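Local coordinates for protein haemagglutinin I (Physarum polycephalum, PDB 3A5P) that is a slime mould lectin that agglutinates red blood cells, probably by binding carbohydrates on their surface, at residues Ile56-His59 with Arg64-Gln67; Trp3-Val8 with Leu17-Ser22. One frame throughout, in Å; residues are numbered along the deposited sequence. Where two conformers were deposited one is given.

Contact 1 of 2, residues Ile56-His59 with Arg64-Gln67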
# COMPACT_ATOMS: atom_id res chain seq x y z
N ILE A 56 14.69 9.76 1.08
CA ILE A 56 13.48 8.95 1.13
C ILE A 56 12.90 8.96 -0.29
O ILE A 56 12.61 10.04 -0.84
CB ILE A 56 12.42 9.53 2.10
CG1 ILE A 56 13.03 9.79 3.49
CG2 ILE A 56 11.20 8.53 2.21
CD1 ILE A 56 12.14 10.69 4.42
N THR A 57 12.74 7.78 -0.87
CA THR A 57 12.14 7.62 -2.19
C THR A 57 10.64 7.40 -2.07
O THR A 57 10.18 6.70 -1.17
CB THR A 57 12.78 6.47 -2.94
OG1 THR A 57 14.17 6.77 -3.10
CG2 THR A 57 12.13 6.29 -4.31
N VAL A 58 9.89 8.05 -2.95
CA VAL A 58 8.43 7.99 -2.91
C VAL A 58 7.93 7.31 -4.18
O VAL A 58 8.29 7.72 -5.31
CB VAL A 58 7.83 9.40 -2.74
CG1 VAL A 58 6.28 9.36 -2.72
CG2 VAL A 58 8.36 10.03 -1.47
N HIS A 59 7.12 6.26 -3.99
CA HIS A 59 6.40 5.64 -5.09
C HIS A 59 4.91 5.95 -5.02
O HIS A 59 4.27 5.80 -3.96
CB HIS A 59 6.65 4.13 -5.12
CG HIS A 59 7.98 3.76 -5.67
ND1 HIS A 59 9.13 3.79 -4.90
CD2 HIS A 59 8.37 3.38 -6.91
CE1 HIS A 59 10.16 3.44 -5.65
NE2 HIS A 59 9.72 3.17 -6.87
N ARG A 64 7.75 5.42 -9.53
CA ARG A 64 8.59 6.32 -8.76
C ARG A 64 8.13 7.75 -9.02
O ARG A 64 8.10 8.22 -10.17
CB ARG A 64 10.05 6.11 -9.09
CG ARG A 64 10.94 6.75 -8.06
CD ARG A 64 12.33 6.79 -8.56
NE ARG A 64 13.08 5.62 -8.18
CZ ARG A 64 14.18 5.65 -7.45
NH1 ARG A 64 14.64 6.80 -7.01
NH2 ARG A 64 14.81 4.52 -7.17
N ALA A 65 7.73 8.42 -7.95
CA ALA A 65 7.22 9.79 -8.02
C ALA A 65 8.38 10.80 -7.95
O ALA A 65 8.55 11.64 -8.85
CB ALA A 65 6.21 10.04 -6.91
N PHE A 66 9.18 10.71 -6.88
CA PHE A 66 10.34 11.59 -6.65
C PHE A 66 11.11 11.12 -5.44
O PHE A 66 10.67 10.20 -4.74
CB PHE A 66 9.93 13.08 -6.47
CG PHE A 66 8.65 13.29 -5.67
CD1 PHE A 66 8.64 13.13 -4.28
CD2 PHE A 66 7.46 13.63 -6.32
CE1 PHE A 66 7.44 13.32 -3.55
CE2 PHE A 66 6.27 13.82 -5.60
CZ PHE A 66 6.27 13.67 -4.21
N GLN A 67 12.23 11.78 -5.16
CA GLN A 67 13.00 11.48 -3.98
C GLN A 67 13.14 12.73 -3.15
O GLN A 67 13.32 13.84 -3.70
CB GLN A 67 14.37 10.95 -4.38
CG GLN A 67 15.19 10.39 -3.22
CD GLN A 67 16.50 9.77 -3.72
OE1 GLN A 67 17.53 10.45 -3.75
NE2 GLN A 67 16.44 8.51 -4.17
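V58 faces both A65 and F66 in a classic beta bulge, which interrupts the antiparallel hairpin of strands 54-60 and 63-70. Its carbonyl O takes a hydrogen bond from the N of A65 at 2.8 Å and a weak one from the N of F66 at 3.5 Å, while its own N donates to F66 O at 2.9 Å, almost in line with that C=O. On the same face of the sheet as V58, the F66 ring lies beside the valine, its CE1 4.0 Å from V58 CG2, and both side chains touch L98 in the facing sheet. The other face carries T57, H59, R64 and Q67. R64 lays its CG over one face of the H59 imidazole, a CH-pi contact 4.3 Å from the ring centroid. A bend at chi3 (-91°) then turns the guanidinium so that T57 CG2 lies over one of its faces, 3.7 Å from R64 NH1. Q67 sends NE2 to T57 OG1 at 3.1 Å, the hydroxyl oxygen tilted 20° out of the amide plane. Second-shell partners hold the polar ends. R64 NH2 hydrogen-bonds to G46 O and forms a salt bridge with the terminal carboxylate of A104 of the second subunit, another oxygen of which accepts from H59 NE2. T57 OG1 also bonds I45 O and Q67 NE2 also P47 O, while the backbone N atoms of T49 and V50 grip Q67 OE1.

Contact 2 of 2, residues Trp3-Val8 with Leu17-Ser22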
# COMPACT_ATOMS: atom_id res chain seq x y z
N TRP A 3 13.95 8.11 9.50
CA TRP A 3 12.92 9.09 9.15
C TRP A 3 11.55 8.58 9.53
O TRP A 3 11.31 7.36 9.63
CB TRP A 3 12.98 9.45 7.65
CG TRP A 3 13.05 8.20 6.79
CD1 TRP A 3 14.18 7.50 6.46
CD2 TRP A 3 11.96 7.49 6.21
NE1 TRP A 3 13.86 6.41 5.72
CE2 TRP A 3 12.50 6.39 5.52
CE3 TRP A 3 10.56 7.69 6.19
CZ2 TRP A 3 11.71 5.46 4.84
CZ3 TRP A 3 9.78 6.78 5.50
CH2 TRP A 3 10.36 5.67 4.83
N SER A 4 10.66 9.54 9.78
CA SER A 4 9.26 9.28 10.07
C SER A 4 8.40 9.89 8.96
O SER A 4 8.92 10.62 8.10
CB SER A 4 8.88 9.87 11.43
OG SER A 4 8.95 11.29 11.39
N VAL A 5 7.10 9.58 8.99
CA VAL A 5 6.14 10.17 8.06
C VAL A 5 5.01 10.81 8.88
O VAL A 5 4.41 10.14 9.76
CB VAL A 5 5.54 9.15 7.05
CG1 VAL A 5 4.55 9.84 6.11
CG2 VAL A 5 6.65 8.46 6.23
N GLN A 6 4.76 12.09 8.62
CA GLN A 6 3.64 12.83 9.24
C GLN A 6 2.55 13.03 8.21
O GLN A 6 2.83 13.32 7.06
CB GLN A 6 4.11 14.19 9.73
CG GLN A 6 4.90 14.12 11.03
CD GLN A 6 3.99 13.90 12.21
OE1 GLN A 6 2.95 14.58 12.36
NE2 GLN A 6 4.34 12.94 13.05
N ILE A 7 1.30 12.90 8.63
CA ILE A 7 0.19 13.09 7.68
C ILE A 7 -0.72 14.23 8.16
O ILE A 7 -1.10 14.27 9.34
CB ILE A 7 -0.58 11.77 7.40
CG1 ILE A 7 -1.11 11.16 8.71
CG2 ILE A 7 0.32 10.76 6.62
CD1 ILE A 7 -2.13 10.05 8.53
N VAL A 8 -1.00 15.17 7.26
CA VAL A 8 -1.86 16.31 7.58
C VAL A 8 -3.06 16.21 6.67
O VAL A 8 -2.91 16.24 5.44
CB VAL A 8 -1.14 17.69 7.39
CG1 VAL A 8 -2.08 18.84 7.65
CG2 VAL A 8 0.10 17.80 8.31
N LEU A 17 -7.90 7.89 5.53
CA LEU A 17 -6.47 8.19 5.40
C LEU A 17 -5.72 7.61 6.60
O LEU A 17 -6.09 7.86 7.76
CB LEU A 17 -6.23 9.70 5.31
CG LEU A 17 -4.80 10.24 5.51
CD1 LEU A 17 -3.86 9.73 4.39
CD2 LEU A 17 -4.79 11.76 5.58
N ALA A 18 -4.69 6.81 6.32
CA ALA A 18 -3.87 6.24 7.40
C ALA A 18 -2.45 5.89 6.96
O ALA A 18 -2.20 5.54 5.80
CB ALA A 18 -4.54 5.01 7.99
N LEU A 19 -1.55 5.91 7.93
CA LEU A 19 -0.16 5.46 7.72
C LEU A 19 0.04 4.08 8.36
O LEU A 19 -0.38 3.85 9.51
CB LEU A 19 0.79 6.46 8.38
CG LEU A 19 2.30 6.13 8.44
CD1 LEU A 19 2.95 6.21 7.06
CD2 LEU A 19 2.99 7.08 9.44
N TYR A 20 0.68 3.17 7.62
CA TYR A 20 1.10 1.84 8.12
C TYR A 20 2.56 1.53 7.71
O TYR A 20 2.94 1.71 6.54
CB TYR A 20 0.22 0.73 7.55
CG TYR A 20 -1.25 0.92 7.86
CD1 TYR A 20 -1.73 0.71 9.16
CD2 TYR A 20 -2.14 1.35 6.89
CE1 TYR A 20 -3.07 0.93 9.48
CE2 TYR A 20 -3.50 1.54 7.19
CZ TYR A 20 -3.96 1.32 8.48
OH TYR A 20 -5.28 1.54 8.82
N PRO A 21 3.39 1.07 8.66
CA PRO A 21 3.17 1.11 10.11
C PRO A 21 3.39 2.56 10.58
O PRO A 21 4.25 3.28 10.01
CB PRO A 21 4.25 0.16 10.65
CG PRO A 21 5.37 0.30 9.67
CD PRO A 21 4.68 0.46 8.32
N SER A 22 2.62 2.99 11.59
CA SER A 22 2.70 4.37 12.10
C SER A 22 3.59 4.47 13.33
O SER A 22 3.85 3.47 13.99
CB SER A 22 1.31 4.96 12.44
OG SER A 22 0.55 4.12 13.33
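Strands 3-8 and 17-20 run nearly antiparallel, 174° between their directions, but their axes stay 8.2 Å apart and no hydrogen bond joins them: side chains alone fill the interval, as between the two facing sheets of the legume-lectin-like beta sandwich. V5, I7, L17 and L19 all point inward from their strands. L19 crosses V5 at a slant and lays both methyls against one side of it. Its CD1 packs 3.9 Å from V5 CB and also meets V5 CG1, whereas CD2 lies beside the backbone, 3.4 Å from V5 O. The leucine can do this because CG stands anti to its backbone N (chi1 173°), which carries the isobutyl group across the gap. Further along, I7 has two conformers, and in the one described here it approaches L17 tip to tip, with I7 CD1 4.0 Å from L17 CG. Its CG1 sits between the backbone N and the carbonyl carbon (chi1 56°), and an extended chi2 sends CD1 straight at the other strand. There it also comes within 4.2 Å of L19 N and 4.3 Å of A18 CA, so in this conformer the methyl rests on the backbone between the two leucines. The interface is wholly apolar in its side chains and only partly buried. Around it, L17 continues onto V32 and V34 of strand 30-34, L19 lies against R30, and V5 packs on F42 of strand 40-43, while strand 3-10 pairs through its backbone with strand 74-81.

Overall arrangement
From the N terminus, strand 3-10 is an outermost strand of one sheet; the chain then crosses to strand 17-20, an outermost strand of the other, and contact 2 closes that short connection between sheets. After strands 30-34 and 40-43, contact 1 closes the tight hairpin at the far end of the five-stranded sheet. The two loops follow in series, neither nested nor crossed, and their centres lie 15 Å apart on opposite sides of the chain's centre. Contact 2 thus ties sheet to sheet, contact 1 strand to strand. They meet where I56 CD1 packs on W3 CG at 3.6 Å, and both touch the second subunit.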